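Local atomic coordinates of arylsulfatase (Pseudoalteromonas sp. MB47, PDB entry 7AJ0), a protein that probably hydrolyses sulfate esters of the algal polysaccharide fucoidan, acting as a calcium-binding, exo-acting sulfatase assembled as a hexamer. Residues A[101-106]-A[158-163]; A[109-114]-A[133-138]. All coordinates share one frame; numbering follows the deposited sequence.

Contact 1 of 2, residues A[101-106]-A[158-163]; sequences TCTSSR and WHVGEA. With CA (calcium ion), chain G.
Trp158 meets Arg106 through its carbonyl rather than its indole: Trp158 O lies 3.4 Å from Arg106 CD. A water adds a polar link. It accepts from Arg106 NH1 at 3.0 Å, in the guanidinium plane, and donates to Trp158 O. The same guanidinium is also held by Ser267 and Asp325.

His159 makes the central contact. Its carbonyl O accepts a hydrogen bond from Thr103 OG1 at 2.7 Å, with a C=O...donor angle of 159°. That hydroxyl oxygen also sits over the centre of the imidazole, 3.7 Å above the ring plane. Thr103 OG1 lies beside its own backbone N (chi1 -60°), which turns it to one face of the imidazole and toward His159 O. Cys102 reaches the same ring with CB, 3.4 Å from His159 ND1, and its SG lies at the ring edge. Val160 closes the contact with a branch methyl, CG2 packing 3.5 Å from Arg106 CB.

Cys102 to Arg106 reads C-X-S-X-R, the sulfatase signature, at the start of helix 102-111. Cys102 SG binds the calcium ion at 2.5 Å, together with Asp60, Asp61, Asp325 and Asn326. In type I sulfatases the cysteine at this place is converted to the formylglycine nucleophile; here it is modelled unmodified. The chemistry is consistent with His159 lining the active site, with Thr103 holding its backbone carbonyl and covering one ring face.

Contact 2 of 2, residues A[109-114]-A[133-138]; sequences LTTGRL and NPWEKE
The C-terminal end of the sulfatase signature helix, 102-111, packs here on the short helix 134-137, with Thr110, Thr111 and Arg113 meeting Trp135 and Glu138. Two kinds of contact lie next to each other: an indole edge against two threonines, and a buried salt bridge.

Trp135 points its six-membered ring at the helix end. Its CH2 atom comes within 3.3 Å of Thr110 OG1, which lies in the plane of the indole, at its edge. The Thr110 hydroxyl is itself bonded to Arg106 O, one turn back. Thr111 approaches the same corner of the indole obliquely, its methyl CG2 lying 3.6 Å from Trp135 CH2. Both threonine side chains cross the indole at about a right angle. At the start of the short helix, Asn133 is the N-cap: its OD1 accepts from Trp135 N at 3.0 Å, the donor lying above the carbonyl plane.

Gly112 leaves the helix with positive phi, and Arg113 then turns back toward Glu138. Arg113 grips the carboxylate side-on with two nitrogens. NE donates to Glu138 OE2 at 2.7 Å and NH2 to Glu138 OE1 at 3.1 Å, each on a syn lone pair. The two flat groups are only 12° from coplanar. Bends at chi3 of Arg113 (58°) and chi2 of Glu138 (-57°) bring them together. Arg113 NH1 bonds Tyr399 O, so the guanidinium is held from a second quarter as well. Lys137 NZ lies 5.3 Å from Arg113 NH2, a like charge that the carboxylate probably helps to offset.

Glu138 OE2 takes a further bond, from a water 2.7 Å away that also donates to Thr111 O.

Contacts 1 and 2 lie within the sulfatase family region, their centres 11 Å apart. Both use helix 102-111, contact 1 at its start and contact 2 at its end. Along the chain contact 2 is nested inside contact 1: 133-138 comes after the helix and before strand 151-155, and the loop holding 158-163 follows that strand. The two touch directly. Trp135 NE1 probably hydrogen-bonds Val160 O at 3.1 Å, and the indoles of Trp135 and Trp158 pack together. The helix that carries the calcium-binding cysteine is thus packed at both ends by neighbouring, mutually touching segments, the start facing the metal site and the end lying farther from it.

Contact 1 of 2, residues A[101-106]-A[158-163]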
loop_
_atom_site.group_PDB
_atom_site.type_symbol
_atom_site.label_atom_id
_atom_site.label_comp_id
_atom_site.label_asym_id
_atom_site.label_seq_id
_atom_site.Cartn_x
_atom_site.Cartn_y
_atom_site.Cartn_z
ATOM N N THR A 101 -16.891 21.475 1.629
ATOM C CA THR A 101 -16.666 22.164 0.365
ATOM C C THR A 101 -17.312 23.545 0.392
ATOM O O THR A 101 -18.103 23.869 1.280
ATOM C CB THR A 101 -17.201 21.344 -0.820
ATOM O OG1 THR A 101 -18.554 20.947 -0.560
ATOM C CG2 THR A 101 -16.348 20.103 -1.036
ATOM N N CYS A 102 -16.970 24.352 -0.620
ATOM C CA CYS A 102 -17.272 25.780 -0.593
ATOM C C CYS A 102 -18.772 26.042 -0.549
ATOM O O CYS A 102 -19.282 26.663 0.390
ATOM C CB CYS A 102 -16.662 26.466 -1.822
ATOM S SG CYS A 102 -14.877 26.309 -2.000
ATOM N N THR A 103 -19.492 25.597 -1.581
ATOM C CA THR A 103 -20.914 25.909 -1.683
ATOM C C THR A 103 -21.683 25.398 -0.474
ATOM O O THR A 103 -22.615 26.056 0.003
ATOM C CB THR A 103 -21.490 25.308 -2.968
ATOM O OG1 THR A 103 -20.810 25.859 -4.102
ATOM C CG2 THR A 103 -22.981 25.598 -3.076
ATOM N N SER A 104 -21.306 24.224 0.038
ATOM C CA SER A 104 -22.030 23.638 1.160
ATOM C C SER A 104 -21.832 24.451 2.433
ATOM O O SER A 104 -22.788 24.673 3.187
ATOM C CB SER A 104 -21.582 22.192 1.363
ATOM O OG SER A 104 -22.061 21.364 0.317
ATOM N N SER A 105 -20.605 24.908 2.685
ATOM C CA SER A 105 -20.340 25.691 3.887
ATOM C C SER A 105 -20.977 27.073 3.810
ATOM O O SER A 105 -21.451 27.601 4.820
ATOM C CB SER A 105 -18.832 25.820 4.101
ATOM O OG SER A 105 -18.274 24.597 4.535
ATOM N N ARG A 106 -20.981 27.682 2.625
ATOM C CA ARG A 106 -21.528 29.028 2.495
ATOM C C ARG A 106 -23.047 29.021 2.546
ATOM O O ARG A 106 -23.652 29.975 3.049
ATOM C CB ARG A 106 -21.009 29.659 1.206
ATOM C CG ARG A 106 -19.546 30.048 1.322
ATOM C CD ARG A 106 -18.800 29.995 0.005
ATOM N NE ARG A 106 -17.359 30.054 0.249
ATOM C CZ ARG A 106 -16.706 31.161 0.586
ATOM N NH1 ARG A 106 -17.360 32.307 0.715
ATOM N NH2 ARG A 106 -15.397 31.122 0.796
ATOM N N TRP A 158 -19.365 34.453 -3.449
ATOM C CA TRP A 158 -20.691 33.909 -3.173
ATOM C C TRP A 158 -20.660 32.392 -3.315
ATOM O O TRP A 158 -20.586 31.671 -2.315
ATOM C CB TRP A 158 -21.720 34.522 -4.115
ATOM C CG TRP A 158 -23.137 34.085 -3.887
ATOM C CD1 TRP A 158 -24.032 33.699 -4.843
ATOM C CD2 TRP A 158 -23.826 33.993 -2.633
ATOM N NE1 TRP A 158 -25.236 33.378 -4.263
ATOM C CE2 TRP A 158 -25.135 33.551 -2.909
ATOM C CE3 TRP A 158 -23.464 34.244 -1.305
ATOM C CZ2 TRP A 158 -26.080 33.351 -1.906
ATOM C CZ3 TRP A 158 -24.405 34.045 -0.313
ATOM C CH2 TRP A 158 -25.697 33.602 -0.618
ATOM N N HIS A 159 -20.718 31.900 -4.549
ATOM C CA HIS A 159 -20.576 30.473 -4.831
ATOM C C HIS A 159 -21.716 29.658 -4.227
ATOM O O HIS A 159 -21.543 28.482 -3.894
ATOM C CB HIS A 159 -19.226 29.953 -4.326
ATOM C CG HIS A 159 -18.653 28.842 -5.149
ATOM N ND1 HIS A 159 -17.599 28.065 -4.717
ATOM C CD2 HIS A 159 -18.977 28.383 -6.382
ATOM C CE1 HIS A 159 -17.304 27.171 -5.645
ATOM N NE2 HIS A 159 -18.125 27.344 -6.665
ATOM N N VAL A 160 -22.888 30.275 -4.075
ATOM C CA VAL A 160 -24.080 29.559 -3.638
ATOM C C VAL A 160 -25.168 29.751 -4.689
ATOM O O VAL A 160 -26.355 29.855 -4.360
ATOM C CB VAL A 160 -24.572 30.037 -2.259
ATOM C CG1 VAL A 160 -25.533 29.010 -1.658
ATOM C CG2 VAL A 160 -23.400 30.298 -1.326
ATOM N N GLY A 161 -24.772 29.824 -5.956
ATOM C CA GLY A 161 -25.731 29.957 -7.034
ATOM C C GLY A 161 -25.672 31.290 -7.752
ATOM O O GLY A 161 -25.614 32.347 -7.118
ATOM N N GLU A 162 -25.701 31.245 -9.087
ATOM C CA GLU A 162 -25.617 32.446 -9.902
ATOM C C GLU A 162 -26.769 32.589 -10.888
ATOM O O GLU A 162 -26.768 33.539 -11.678
ATOM C CB GLU A 162 -24.288 32.474 -10.674
ATOM C CG GLU A 162 -24.100 31.305 -11.627
ATOM C CD GLU A 162 -22.694 31.230 -12.193
ATOM O OE1 GLU A 162 -21.743 31.615 -11.482
ATOM O OE2 GLU A 162 -22.543 30.786 -13.352
ATOM N N ALA A 163 -27.745 31.685 -10.870
ATOM C CA ALA A 163 -28.887 31.806 -11.760
ATOM C C ALA A 163 -29.836 32.889 -11.241
ATOM O O ALA A 163 -29.635 33.476 -10.174
ATOM C CB ALA A 163 -29.603 30.465 -11.902
HETATM CA CA CA G . -13.857 27.199 0.163
HETATM O O HOH W 1 -20.208 32.974 0.319
#

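Contact 2 of 2, residues A[109-114]-A[133-138]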
loop_
_atom_site.group_PDB
_atom_site.type_symbol
_atom_site.label_atom_id
_atom_site.label_comp_id
_atom_site.label_asym_id
_atom_site.label_seq_id
_atom_site.Cartn_x
_atom_site.Cartn_y
_atom_site.Cartn_z
ATOM N N LEU A 109 -23.814 28.789 6.278
ATOM C CA LEU A 109 -23.606 30.054 6.968
ATOM C C LEU A 109 -24.738 31.037 6.707
ATOM O O LEU A 109 -24.977 31.929 7.530
ATOM C CB LEU A 109 -22.272 30.661 6.537
ATOM C CG LEU A 109 -21.944 32.061 7.050
ATOM C CD1 LEU A 109 -21.713 32.044 8.550
ATOM C CD2 LEU A 109 -20.727 32.604 6.313
ATOM N N THR A 110 -25.441 30.901 5.583
ATOM C CA THR A 110 -26.469 31.863 5.202
ATOM C C THR A 110 -27.875 31.275 5.216
ATOM O O THR A 110 -28.805 31.915 4.714
ATOM C CB THR A 110 -26.171 32.438 3.812
ATOM O OG1 THR A 110 -26.148 31.379 2.845
ATOM C CG2 THR A 110 -24.834 33.162 3.812
ATOM N N THR A 111 -28.057 30.078 5.777
ATOM C CA THR A 111 -29.389 29.506 5.912
ATOM C C THR A 111 -29.631 28.827 7.251
ATOM O O THR A 111 -30.771 28.435 7.513
ATOM C CB THR A 111 -29.663 28.483 4.798
ATOM O OG1 THR A 111 -28.806 27.345 4.963
ATOM C CG2 THR A 111 -29.430 29.101 3.428
ATOM N N GLY A 112 -28.620 28.674 8.104
ATOM C CA GLY A 112 -28.795 27.940 9.339
ATOM C C GLY A 112 -29.095 26.474 9.149
ATOM O O GLY A 112 -29.566 25.819 10.082
ATOM N N ARG A 113 -28.815 25.931 7.968
ATOM C CA ARG A 113 -29.303 24.613 7.591
ATOM C C ARG A 113 -28.229 23.833 6.855
ATOM O O ARG A 113 -27.596 24.355 5.933
ATOM C CB ARG A 113 -30.556 24.743 6.713
ATOM C CG ARG A 113 -31.836 24.864 7.509
ATOM C CD ARG A 113 -32.916 25.620 6.766
ATOM N NE ARG A 113 -33.261 25.026 5.476
ATOM C CZ ARG A 113 -34.003 23.934 5.322
ATOM N NH1 ARG A 113 -34.470 23.288 6.380
ATOM N NH2 ARG A 113 -34.274 23.486 4.104
ATOM N N LEU A 114 -28.022 22.592 7.274
ATOM C CA LEU A 114 -27.170 21.692 6.515
ATOM C C LEU A 114 -27.626 21.681 5.058
ATOM O O LEU A 114 -28.832 21.631 4.788
ATOM C CB LEU A 114 -27.229 20.285 7.109
ATOM C CG LEU A 114 -26.525 20.125 8.458
ATOM C CD1 LEU A 114 -26.908 18.809 9.112
ATOM C CD2 LEU A 114 -25.014 20.219 8.285
ATOM N N ASN A 133 -36.283 27.384 -7.512
ATOM C CA ASN A 133 -35.092 28.045 -6.995
ATOM C C ASN A 133 -34.995 27.787 -5.499
ATOM O O ASN A 133 -35.840 28.288 -4.744
ATOM C CB ASN A 133 -35.150 29.542 -7.283
ATOM C CG ASN A 133 -34.026 30.314 -6.613
ATOM O OD1 ASN A 133 -33.041 29.735 -6.152
ATOM N ND2 ASN A 133 -34.170 31.632 -6.558
ATOM N N PRO A 134 -34.003 27.032 -5.023
ATOM C CA PRO A 134 -33.938 26.744 -3.580
ATOM C C PRO A 134 -33.953 27.990 -2.715
ATOM O O PRO A 134 -34.407 27.934 -1.564
ATOM C CB PRO A 134 -32.614 25.979 -3.431
ATOM C CG PRO A 134 -32.312 25.451 -4.794
ATOM C CD PRO A 134 -32.861 26.457 -5.759
ATOM N N TRP A 135 -33.480 29.121 -3.237
ATOM C CA TRP A 135 -33.344 30.318 -2.420
ATOM C C TRP A 135 -34.669 31.015 -2.147
ATOM O O TRP A 135 -34.744 31.811 -1.205
ATOM C CB TRP A 135 -32.373 31.292 -3.085
ATOM C CG TRP A 135 -30.973 31.080 -2.627
ATOM C CD1 TRP A 135 -29.935 30.580 -3.356
ATOM C CD2 TRP A 135 -30.458 31.340 -1.318
ATOM N NE1 TRP A 135 -28.801 30.524 -2.583
ATOM C CE2 TRP A 135 -29.097 30.986 -1.327
ATOM C CE3 TRP A 135 -31.017 31.843 -0.140
ATOM C CZ2 TRP A 135 -28.285 31.120 -0.204
ATOM C CZ3 TRP A 135 -30.210 31.975 0.974
ATOM C CH2 TRP A 135 -28.860 31.615 0.935
ATOM N N GLU A 136 -35.709 30.748 -2.940
ATOM C CA GLU A 136 -37.029 31.261 -2.587
ATOM C C GLU A 136 -37.464 30.720 -1.232
ATOM O O GLU A 136 -37.982 31.460 -0.389
ATOM C CB GLU A 136 -38.047 30.895 -3.667
ATOM C CG GLU A 136 -37.787 31.548 -5.017
ATOM C CD GLU A 136 -38.858 31.221 -6.046
ATOM O OE1 GLU A 136 -38.651 31.522 -7.242
ATOM O OE2 GLU A 136 -39.908 30.664 -5.659
ATOM N N LYS A 137 -37.216 29.430 -0.996
ATOM C CA LYS A 137 -37.626 28.752 0.229
ATOM C C LYS A 137 -36.720 29.098 1.402
ATOM O O LYS A 137 -37.205 29.296 2.522
ATOM C CB LYS A 137 -37.635 27.245 -0.047
ATOM C CG LYS A 137 -37.859 26.312 1.123
ATOM C CD LYS A 137 -37.746 24.865 0.610
ATOM C CE LYS A 137 -37.852 23.819 1.715
ATOM N NZ LYS A 137 -39.254 23.595 2.175
ATOM N N GLU A 138 -35.414 29.190 1.170
ATOM C CA GLU A 138 -34.481 29.466 2.252
ATOM C C GLU A 138 -34.608 30.917 2.718
ATOM O O GLU A 138 -35.071 31.797 1.988
ATOM C CB GLU A 138 -33.048 29.177 1.807
ATOM C CG GLU A 138 -32.814 27.747 1.331
ATOM C CD GLU A 138 -33.169 26.711 2.382
ATOM O OE1 GLU A 138 -33.712 25.646 2.013
ATOM O OE2 GLU A 138 -32.909 26.968 3.576
HETATM O O HOH W 2 -33.174 28.933 5.397
#